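Local coordinates for conserved Archaeal protein (Sulfolobus acidocaldarius, PDB 4OPC) that reduces the double bonds of the geranylgeranyl chains of archaeal membrane lipids, using one bound FAD per subunit, at residues A[94-99]-A[220-225]; A[191-196]-A[225-230]; A[386-391]-A[412-417]. All coordinates share one frame; numbering follows the deposited sequence.

Contact 1: A[94-99]-A[220-225]; sequences GFELNA and FPKGKN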
loop_
_atom_site.group_PDB
_atom_site.type_symbol
_atom_site.label_atom_id
_atom_site.label_comp_id
_atom_site.label_asym_id
_atom_site.label_seq_id
_atom_site.Cartn_x
_atom_site.Cartn_y
_atom_site.Cartn_z
ATOM N N GLY A 94 17.140 -1.163 0.908
ATOM C CA GLY A 94 15.944 -1.554 1.628
ATOM C C GLY A 94 16.159 -2.768 2.502
ATOM O O GLY A 94 17.282 -3.265 2.663
ATOM N N PHE A 95 15.071 -3.248 3.082
ATOM C CA PHE A 95 15.142 -4.330 4.041
ATOM C C PHE A 95 14.162 -5.412 3.655
ATOM O O PHE A 95 13.040 -5.115 3.235
ATOM C CB PHE A 95 14.759 -3.839 5.437
ATOM C CG PHE A 95 15.581 -2.686 5.939
ATOM C CD1 PHE A 95 16.949 -2.791 6.055
ATOM C CD2 PHE A 95 14.965 -1.509 6.331
ATOM C CE1 PHE A 95 17.698 -1.732 6.536
ATOM C CE2 PHE A 95 15.704 -0.450 6.808
ATOM C CZ PHE A 95 17.073 -0.562 6.912
ATOM N N GLU A 96 14.588 -6.663 3.779
ATOM C CA GLU A 96 13.657 -7.775 3.808
ATOM C C GLU A 96 13.433 -8.090 5.283
ATOM O O GLU A 96 14.348 -8.554 5.976
ATOM C CB GLU A 96 14.223 -8.985 3.054
ATOM C CG GLU A 96 13.544 -9.229 1.719
ATOM C CD GLU A 96 12.080 -9.543 1.869
ATOM O OE1 GLU A 96 11.313 -9.181 0.957
ATOM O OE2 GLU A 96 11.692 -10.157 2.883
ATOM N N LEU A 97 12.223 -7.803 5.756
ATOM C CA LEU A 97 11.918 -7.843 7.186
ATOM C C LEU A 97 11.240 -9.122 7.619
ATOM O O LEU A 97 10.568 -9.786 6.829
ATOM C CB LEU A 97 10.964 -6.695 7.537
ATOM C CG LEU A 97 11.415 -5.280 7.207
ATOM C CD1 LEU A 97 10.320 -4.276 7.512
ATOM C CD2 LEU A 97 12.649 -4.963 8.004
ATOM N N ASN A 98 11.405 -9.450 8.897
ATOM C CA ASN A 98 10.459 -10.309 9.591
ATOM C C ASN A 98 9.345 -9.374 10.054
ATOM O O ASN A 98 9.482 -8.697 11.077
ATOM C CB ASN A 98 11.134 -10.998 10.780
ATOM C CG ASN A 98 10.211 -11.959 11.515
ATOM O OD1 ASN A 98 8.991 -11.803 11.518
ATOM N ND2 ASN A 98 10.805 -12.952 12.168
ATOM N N ALA A 99 8.266 -9.307 9.278
ATOM C CA ALA A 99 7.229 -8.310 9.500
ATOM C C ALA A 99 6.537 -8.405 10.858
ATOM O O ALA A 99 6.441 -7.390 11.541
ATOM C CB ALA A 99 6.211 -8.319 8.349
ATOM N N PHE A 220 11.894 -12.704 -3.661
ATOM C CA PHE A 220 12.512 -11.742 -2.749
ATOM C C PHE A 220 13.380 -12.524 -1.753
ATOM O O PHE A 220 12.845 -13.138 -0.819
ATOM C CB PHE A 220 11.429 -10.977 -1.962
ATOM C CG PHE A 220 10.654 -9.954 -2.762
ATOM C CD1 PHE A 220 10.933 -9.675 -4.092
ATOM C CD2 PHE A 220 9.637 -9.248 -2.143
ATOM C CE1 PHE A 220 10.201 -8.715 -4.784
ATOM C CE2 PHE A 220 8.910 -8.299 -2.819
ATOM C CZ PHE A 220 9.189 -8.021 -4.143
ATOM N N PRO A 221 14.716 -12.508 -1.933
ATOM C CA PRO A 221 15.538 -13.309 -1.014
ATOM C C PRO A 221 15.497 -12.779 0.415
ATOM O O PRO A 221 15.569 -11.564 0.649
ATOM C CB PRO A 221 16.954 -13.172 -1.590
ATOM C CG PRO A 221 16.742 -12.802 -3.059
ATOM C CD PRO A 221 15.517 -11.922 -3.024
ATOM N N LYS A 222 15.374 -13.708 1.357
ATOM C CA LYS A 222 15.410 -13.400 2.783
ATOM C C LYS A 222 16.708 -13.898 3.423
ATOM O O LYS A 222 16.847 -13.901 4.651
ATOM C CB LYS A 222 14.206 -14.028 3.482
ATOM C CG LYS A 222 12.901 -13.263 3.278
ATOM C CD LYS A 222 11.752 -13.944 4.014
ATOM C CE LYS A 222 10.498 -13.084 4.042
ATOM N NZ LYS A 222 10.608 -11.954 5.015
ATOM N N GLY A 223 17.650 -14.309 2.582
ATOM C CA GLY A 223 18.925 -14.842 3.022
ATOM C C GLY A 223 19.586 -15.491 1.825
ATOM O O GLY A 223 19.110 -15.347 0.694
ATOM N N LYS A 224 20.672 -16.216 2.069
ATOM C CA LYS A 224 21.400 -16.881 1.000
ATOM C C LYS A 224 20.664 -18.127 0.520
ATOM O O LYS A 224 20.910 -18.612 -0.586
ATOM C CB LYS A 224 22.801 -17.264 1.481
ATOM C CG LYS A 224 23.714 -16.083 1.777
ATOM C CD LYS A 224 24.452 -15.646 0.525
ATOM C CE LYS A 224 25.292 -16.780 -0.038
ATOM N NZ LYS A 224 25.813 -16.468 -1.400
ATOM N N ASN A 225 19.769 -18.646 1.355
ATOM C CA ASN A 225 19.089 -19.909 1.081
ATOM C C ASN A 225 17.621 -19.896 1.498
ATOM O O ASN A 225 17.052 -20.929 1.834
ATOM C CB ASN A 225 19.811 -21.078 1.768
ATOM C CG ASN A 225 21.136 -21.421 1.105
ATOM O OD1 ASN A 225 21.185 -22.204 0.154
ATOM N ND2 ASN A 225 22.215 -20.834 1.605
#

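Contact 2: A[191-196]-A[225-230]; sequences LLTKED and NKVNVG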
loop_
_atom_site.group_PDB
_atom_site.type_symbol
_atom_site.label_atom_id
_atom_site.label_comp_id
_atom_site.label_asym_id
_atom_site.label_seq_id
_atom_site.Cartn_x
_atom_site.Cartn_y
_atom_site.Cartn_z
ATOM N N LEU A 191 10.169 -20.203 1.363
ATOM C CA LEU A 191 10.767 -21.525 1.222
ATOM C C LEU A 191 12.282 -21.471 1.338
ATOM O O LEU A 191 12.906 -20.463 1.010
ATOM C CB LEU A 191 10.401 -22.107 -0.148
ATOM C CG LEU A 191 8.914 -22.363 -0.395
ATOM C CD1 LEU A 191 8.525 -21.863 -1.765
ATOM C CD2 LEU A 191 8.603 -23.844 -0.267
ATOM N N LEU A 192 12.871 -22.573 1.799
ATOM C CA LEU A 192 14.317 -22.752 1.729
ATOM C C LEU A 192 14.711 -23.154 0.311
ATOM O O LEU A 192 13.904 -23.730 -0.422
ATOM C CB LEU A 192 14.770 -23.832 2.714
ATOM C CG LEU A 192 14.380 -23.578 4.170
ATOM C CD1 LEU A 192 14.958 -24.639 5.103
ATOM C CD2 LEU A 192 14.820 -22.188 4.599
ATOM N N THR A 193 15.940 -22.832 -0.087
ATOM C CA THR A 193 16.432 -23.176 -1.422
ATOM C C THR A 193 17.546 -24.222 -1.355
ATOM O O THR A 193 18.246 -24.336 -0.346
ATOM C CB THR A 193 16.958 -21.944 -2.179
ATOM O OG1 THR A 193 18.125 -21.437 -1.516
ATOM C CG2 THR A 193 15.893 -20.858 -2.229
ATOM N N LYS A 194 17.706 -24.976 -2.440
ATOM C CA LYS A 194 18.685 -26.062 -2.495
ATOM C C LYS A 194 20.046 -25.557 -2.950
ATOM O O LYS A 194 21.073 -26.186 -2.703
ATOM C CB LYS A 194 18.217 -27.150 -3.457
ATOM C CG LYS A 194 16.785 -27.605 -3.275
ATOM C CD LYS A 194 16.458 -28.693 -4.291
ATOM C CE LYS A 194 14.960 -28.849 -4.503
ATOM N NZ LYS A 194 14.665 -29.860 -5.556
ATOM N N GLU A 195 20.035 -24.424 -3.639
ATOM C CA GLU A 195 21.241 -23.819 -4.172
ATOM C C GLU A 195 21.316 -22.385 -3.653
ATOM O O GLU A 195 20.279 -21.741 -3.449
ATOM C CB GLU A 195 21.186 -23.830 -5.701
ATOM C CG GLU A 195 22.534 -23.961 -6.388
ATOM C CD GLU A 195 22.404 -24.398 -7.839
ATOM O OE1 GLU A 195 21.345 -24.954 -8.199
ATOM O OE2 GLU A 195 23.354 -24.187 -8.622
ATOM N N ASP A 196 22.533 -21.901 -3.419
ATOM C CA ASP A 196 22.747 -20.524 -2.986
ATOM C C ASP A 196 22.064 -19.568 -3.942
ATOM O O ASP A 196 22.084 -19.759 -5.159
ATOM C CB ASP A 196 24.238 -20.185 -2.915
ATOM C CG ASP A 196 24.944 -20.889 -1.777
ATOM O OD1 ASP A 196 24.255 -21.400 -0.872
ATOM O OD2 ASP A 196 26.193 -20.918 -1.787
ATOM N N ASN A 225 19.769 -18.646 1.355
ATOM C CA ASN A 225 19.089 -19.909 1.081
ATOM C C ASN A 225 17.621 -19.896 1.498
ATOM O O ASN A 225 17.052 -20.929 1.834
ATOM C CB ASN A 225 19.811 -21.078 1.768
ATOM C CG ASN A 225 21.136 -21.421 1.105
ATOM O OD1 ASN A 225 21.185 -22.204 0.154
ATOM N ND2 ASN A 225 22.215 -20.834 1.605
ATOM N N LYS A 226 17.005 -18.717 1.470
ATOM C CA LYS A 226 15.614 -18.585 1.876
ATOM C C LYS A 226 14.979 -17.477 1.057
ATOM O O LYS A 226 15.582 -16.428 0.856
ATOM C CB LYS A 226 15.508 -18.279 3.372
ATOM C CG LYS A 226 14.071 -18.124 3.872
ATOM C CD LYS A 226 13.953 -18.187 5.397
ATOM C CE LYS A 226 14.848 -17.174 6.086
ATOM N NZ LYS A 226 14.801 -17.328 7.577
ATOM N N VAL A 227 13.767 -17.716 0.568
ATOM C CA VAL A 227 13.141 -16.774 -0.349
ATOM C C VAL A 227 11.639 -16.649 -0.123
ATOM O O VAL A 227 10.961 -17.624 0.188
ATOM C CB VAL A 227 13.446 -17.151 -1.835
ATOM C CG1 VAL A 227 12.845 -18.507 -2.206
ATOM C CG2 VAL A 227 12.957 -16.067 -2.796
ATOM N N ASN A 228 11.152 -15.419 -0.253
ATOM C CA ASN A 228 9.727 -15.106 -0.297
ATOM C C ASN A 228 9.351 -15.014 -1.785
ATOM O O ASN A 228 9.805 -14.112 -2.496
ATOM C CB ASN A 228 9.481 -13.789 0.478
ATOM C CG ASN A 228 8.020 -13.364 0.526
ATOM O OD1 ASN A 228 7.322 -13.349 -0.489
ATOM N ND2 ASN A 228 7.563 -12.980 1.717
ATOM N N VAL A 229 8.575 -15.983 -2.256
ATOM C CA VAL A 229 8.223 -16.066 -3.676
ATOM C C VAL A 229 6.708 -15.999 -3.816
ATOM O O VAL A 229 5.973 -16.635 -3.059
ATOM C CB VAL A 229 8.819 -17.341 -4.354
ATOM C CG1 VAL A 229 8.529 -18.589 -3.533
ATOM C CG2 VAL A 229 8.299 -17.490 -5.771
ATOM N N GLY A 230 6.220 -15.205 -4.755
ATOM C CA GLY A 230 4.786 -15.048 -4.886
ATOM C C GLY A 230 4.371 -14.361 -6.168
ATOM O O GLY A 230 5.185 -14.108 -7.065
#

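Contact 3: A[386-391]-A[412-417]; sequences LHLSVA and AVAESM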
loop_
_atom_site.group_PDB
_atom_site.type_symbol
_atom_site.label_atom_id
_atom_site.label_comp_id
_atom_site.label_asym_id
_atom_site.label_seq_id
_atom_site.Cartn_x
_atom_site.Cartn_y
_atom_site.Cartn_z
ATOM N N LEU A 386 6.443 11.124 -15.492
ATOM C CA LEU A 386 6.890 10.603 -16.764
ATOM C C LEU A 386 6.984 11.817 -17.663
ATOM O O LEU A 386 5.978 12.276 -18.197
ATOM C CB LEU A 386 5.891 9.587 -17.314
ATOM C CG LEU A 386 6.169 9.062 -18.721
ATOM C CD1 LEU A 386 7.559 8.459 -18.792
ATOM C CD2 LEU A 386 5.116 8.039 -19.119
ATOM N N HIS A 387 8.187 12.366 -17.788
ATOM C CA HIS A 387 8.353 13.654 -18.439
ATOM C C HIS A 387 8.029 13.530 -19.919
ATOM O O HIS A 387 8.387 12.536 -20.551
ATOM C CB HIS A 387 9.759 14.212 -18.202
ATOM C CG HIS A 387 10.084 14.415 -16.754
ATOM N ND1 HIS A 387 9.549 15.444 -16.009
ATOM C CD2 HIS A 387 10.865 13.705 -15.907
ATOM C CE1 HIS A 387 9.999 15.368 -14.769
ATOM N NE2 HIS A 387 10.798 14.320 -14.680
ATOM N N LEU A 388 7.326 14.531 -20.446
ATOM C CA LEU A 388 6.891 14.540 -21.843
ATOM C C LEU A 388 8.071 14.297 -22.775
ATOM O O LEU A 388 7.937 13.638 -23.805
ATOM C CB LEU A 388 6.196 15.860 -22.181
ATOM C CG LEU A 388 4.921 16.184 -21.395
ATOM C CD1 LEU A 388 4.344 17.524 -21.825
ATOM C CD2 LEU A 388 3.885 15.078 -21.562
ATOM N N SER A 389 9.229 14.815 -22.378
ATOM C CA SER A 389 10.491 14.597 -23.081
ATOM C C SER A 389 10.876 13.122 -23.211
ATOM O O SER A 389 11.154 12.643 -24.307
ATOM C CB SER A 389 11.614 15.345 -22.368
ATOM O OG SER A 389 12.880 14.907 -22.829
ATOM N N VAL A 390 10.914 12.415 -22.083
ATOM C CA VAL A 390 11.232 10.989 -22.051
ATOM C C VAL A 390 10.218 10.212 -22.886
ATOM O O VAL A 390 10.553 9.228 -23.559
ATOM C CB VAL A 390 11.246 10.460 -20.588
ATOM C CG1 VAL A 390 11.339 8.935 -20.543
ATOM C CG2 VAL A 390 12.392 11.091 -19.815
ATOM N N ALA A 391 8.974 10.674 -22.849
ATOM C CA ALA A 391 7.925 10.094 -23.673
ATOM C C ALA A 391 8.250 10.263 -25.158
ATOM O O ALA A 391 8.084 9.322 -25.932
ATOM C CB ALA A 391 6.574 10.718 -23.340
ATOM N N ALA A 412 0.317 10.141 -24.562
ATOM C CA ALA A 412 -0.970 10.499 -23.968
ATOM C C ALA A 412 -1.048 10.064 -22.505
ATOM O O ALA A 412 -1.646 10.751 -21.675
ATOM C CB ALA A 412 -2.107 9.882 -24.757
ATOM N N VAL A 413 -0.463 8.912 -22.192
ATOM C CA VAL A 413 -0.422 8.428 -20.826
ATOM C C VAL A 413 0.337 9.430 -19.959
ATOM O O VAL A 413 -0.133 9.806 -18.877
ATOM C CB VAL A 413 0.236 7.048 -20.758
ATOM C CG1 VAL A 413 0.433 6.635 -19.324
ATOM C CG2 VAL A 413 -0.634 6.028 -21.470
ATOM N N ALA A 414 1.489 9.881 -20.443
ATOM C CA ALA A 414 2.276 10.879 -19.720
ATOM C C ALA A 414 1.498 12.174 -19.497
ATOM O O ALA A 414 1.607 12.792 -18.434
ATOM C CB ALA A 414 3.585 11.151 -20.442
ATOM N N GLU A 415 0.699 12.565 -20.485
ATOM C CA GLU A 415 -0.126 13.764 -20.380
ATOM C C GLU A 415 -1.183 13.592 -19.297
ATOM O O GLU A 415 -1.408 14.500 -18.497
ATOM C CB GLU A 415 -0.779 14.092 -21.727
ATOM C CG GLU A 415 0.202 14.595 -22.780
ATOM C CD GLU A 415 -0.371 14.575 -24.188
ATOM O OE1 GLU A 415 -1.508 14.087 -24.374
ATOM O OE2 GLU A 415 0.323 15.045 -25.113
ATOM N N SER A 416 -1.837 12.434 -19.275
ATOM C CA SER A 416 -2.859 12.169 -18.265
ATOM C C SER A 416 -2.248 12.102 -16.866
ATOM O O SER A 416 -2.849 12.580 -15.897
ATOM C CB SER A 416 -3.618 10.873 -18.574
ATOM O OG SER A 416 -4.434 11.042 -19.722
ATOM N N MET A 417 -1.063 11.501 -16.751
ATOM C CA MET A 417 -0.342 11.481 -15.478
ATOM C C MET A 417 -0.059 12.879 -14.945
ATOM O O MET A 417 -0.311 13.164 -13.774
ATOM C CB MET A 417 0.961 10.688 -15.591
ATOM C CG MET A 417 0.750 9.192 -15.844
ATOM S SD MET A 417 2.265 8.300 -16.240
ATOM C CE MET A 417 3.208 8.504 -14.733
HETATM O O HOH W 1 3.973 12.745 -16.326
#

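Contact 1: A[94-99]-A[220-225]
Glu-96 and Lys-222 form a buried salt bridge within the large mixed sheet beside the flavin site of this FAD-dependent reductase. Strands 70-80 and 202-206 lie between strands 87-97 and 216-221 in that sheet, and side chains rather than a backbone ladder join the two here. NZ of Lys-222 donates to OE2 of Glu-96 over 3.0 Å, meeting that oxygen nearly in line with its C-O bond. The lysine is shared: Asp-50, an FAD-binding residue, and Glu-71 form salt bridges with the same NZ, so a single ammonium group is ringed by three acids, an arrangement likely to keep it protonated despite its burial. A long, flexible lysine suits this place because its chain runs straight as far as CE and then bends at chi4 (-75°), which brings NZ into the acidic cluster. Its methylene groups are used as well, since CG of Lys-222 packs 3.4 Å from OE2 of Glu-96.

The carboxylate of Glu-96 is reached by a chain bent at chi2 (-62°), and its two oxygens have different surroundings. While OE2 takes the ammonium, OE1 lies 3.4 Å from CB of Phe-220, and the carboxylate and phenyl planes stand 49° apart. Phe-220 belongs to the pockets of both the reduced flavin and the bound lipid, which its apolar ring suits; the glutamate thus borders a residue that touches both ligands. The carbonyl of Pro-221 is satisfied outside the pair, by ND2 of Asn-72, and its oxygen also lies 3.3 Å from CG of Glu-96. Beyond the salt bridge, NZ of Lys-222 comes within 2.8 Å of the backbone O of Leu-97, at too poor an angle for a hydrogen bond.

Contact 2: A[191-196]-A[225-230]
Asn-225 meets Thr-193 and Asp-196 at the turn after strand 183-193, and its side chain can be followed outward. CB lies 3.7 Å from OG1 of Thr-193. CG comes next, 3.7 Å from OD1 of Asp-196, and there the amide divides: ND2 donates to OD1 of Asp-196 over 3.3 Å, a long bond that meets the anti side of the carboxylate from 31° out of its plane. OD1 of Asn-225 lies 3.6 Å from OG1 of Thr-193, and beside the Asp-196 acceptor without bonding to it. The amide and carboxylate planes are 71° apart. With an alanine here, OD1 of Asp-196 would probably lose its amide partner and the turn be freer to move.

Further along, the chains pair as an antiparallel ladder in the eight-stranded mixed sheet, where strands 183-193 and 226-234 are neighbours. Leu-191 and Val-227 form a hydrogen-bonded pair, with 2.9 Å from Leu-191 N to Val-227 O. Leu-192 and Lys-226 form the next, non-hydrogen-bonded pair. The ladder ends where N of Thr-193 donates to O of Asn-225 from well above the carbonyl plane. Thr-193 chi1 (66°) sets OG1 between its own N and carbonyl carbon, donating forward to O of Glu-195, which probably helps hold the turn; CG2, beside the N, packs 3.8 Å from CG1 of Val-227. Branched apolar residues suit this buried face: CD1 of Leu-191 meets CG1 of Val-229 at 3.7 Å, and Tyr-219 and Trp-217 of strand 216-221 lie against the two valines. On the other face, CD2 of Leu-192 rests against the methylenes of Lys-226, whose NZ also forms a weak, long ion pair with Glu-71.

Contact 3: A[386-391]-A[412-417]
In Leu-386, chi1 (174°) sets CG anti to the backbone N; with chi2 at 56° for CD1, CD2 runs on anti to CA and meets CB of Ala-414 at 3.7 Å. Met-417 bends at chi3 (63°), which brings its CE to 3.9 Å from CB of Leu-386, with SD lying alongside the same leucine. Ala-414 is the small residue in the middle: its CB lies 3.5 Å from the backbone O of Leu-386, 4.1 Å from CD2 of Leu-388 and 4.2 Å from CB of Ala-391, and so lets the two backbones come close. At the outer edge CD2 of Leu-388 rests on CG of Glu-415, so the glutamate contributes its aliphatic part while remaining exposed.

One water accepts from N of Leu-386 and may donate to O of Ala-414. His-387 is the N-cap residue of helix 388-397, and its O receives the first-turn bond from N of Ala-391.

Leu-386, just before helix 388-397, thus carries much of the packing of that helix start against the N-terminal half of helix 410-425. Met-417 and Val-413 reach on to helix 332-357, touching Phe-351 and Phe-354 respectively, while Phe-448 of helix 434-452 covers Val-413 and Ser-416.

Overall arrangement
Contacts 1 and 2 lie in the same sheet, their centres 10 Å apart, and share Asn-225: strands 216-221 and 226-234 are consecutive and adjacent, and N of Phe-220 probably donates to O of Asn-228 across 2.8 Å. Contact 1 is the one at the active site, since the side chain of Phe-220 comes within about 4 Å of both flavin and lipid, whereas the nearest side chain of contact 2, Val-229, stays about 11 Å from either. Contact 3 belongs to the helical part, with its centre 34 Å from that of contact 1 and 39 Å from that of contact 2. Even so, the side chain of Leu-386 lies about 7 Å from the bound lipid, consistent with the lipid lying between sheet and helices.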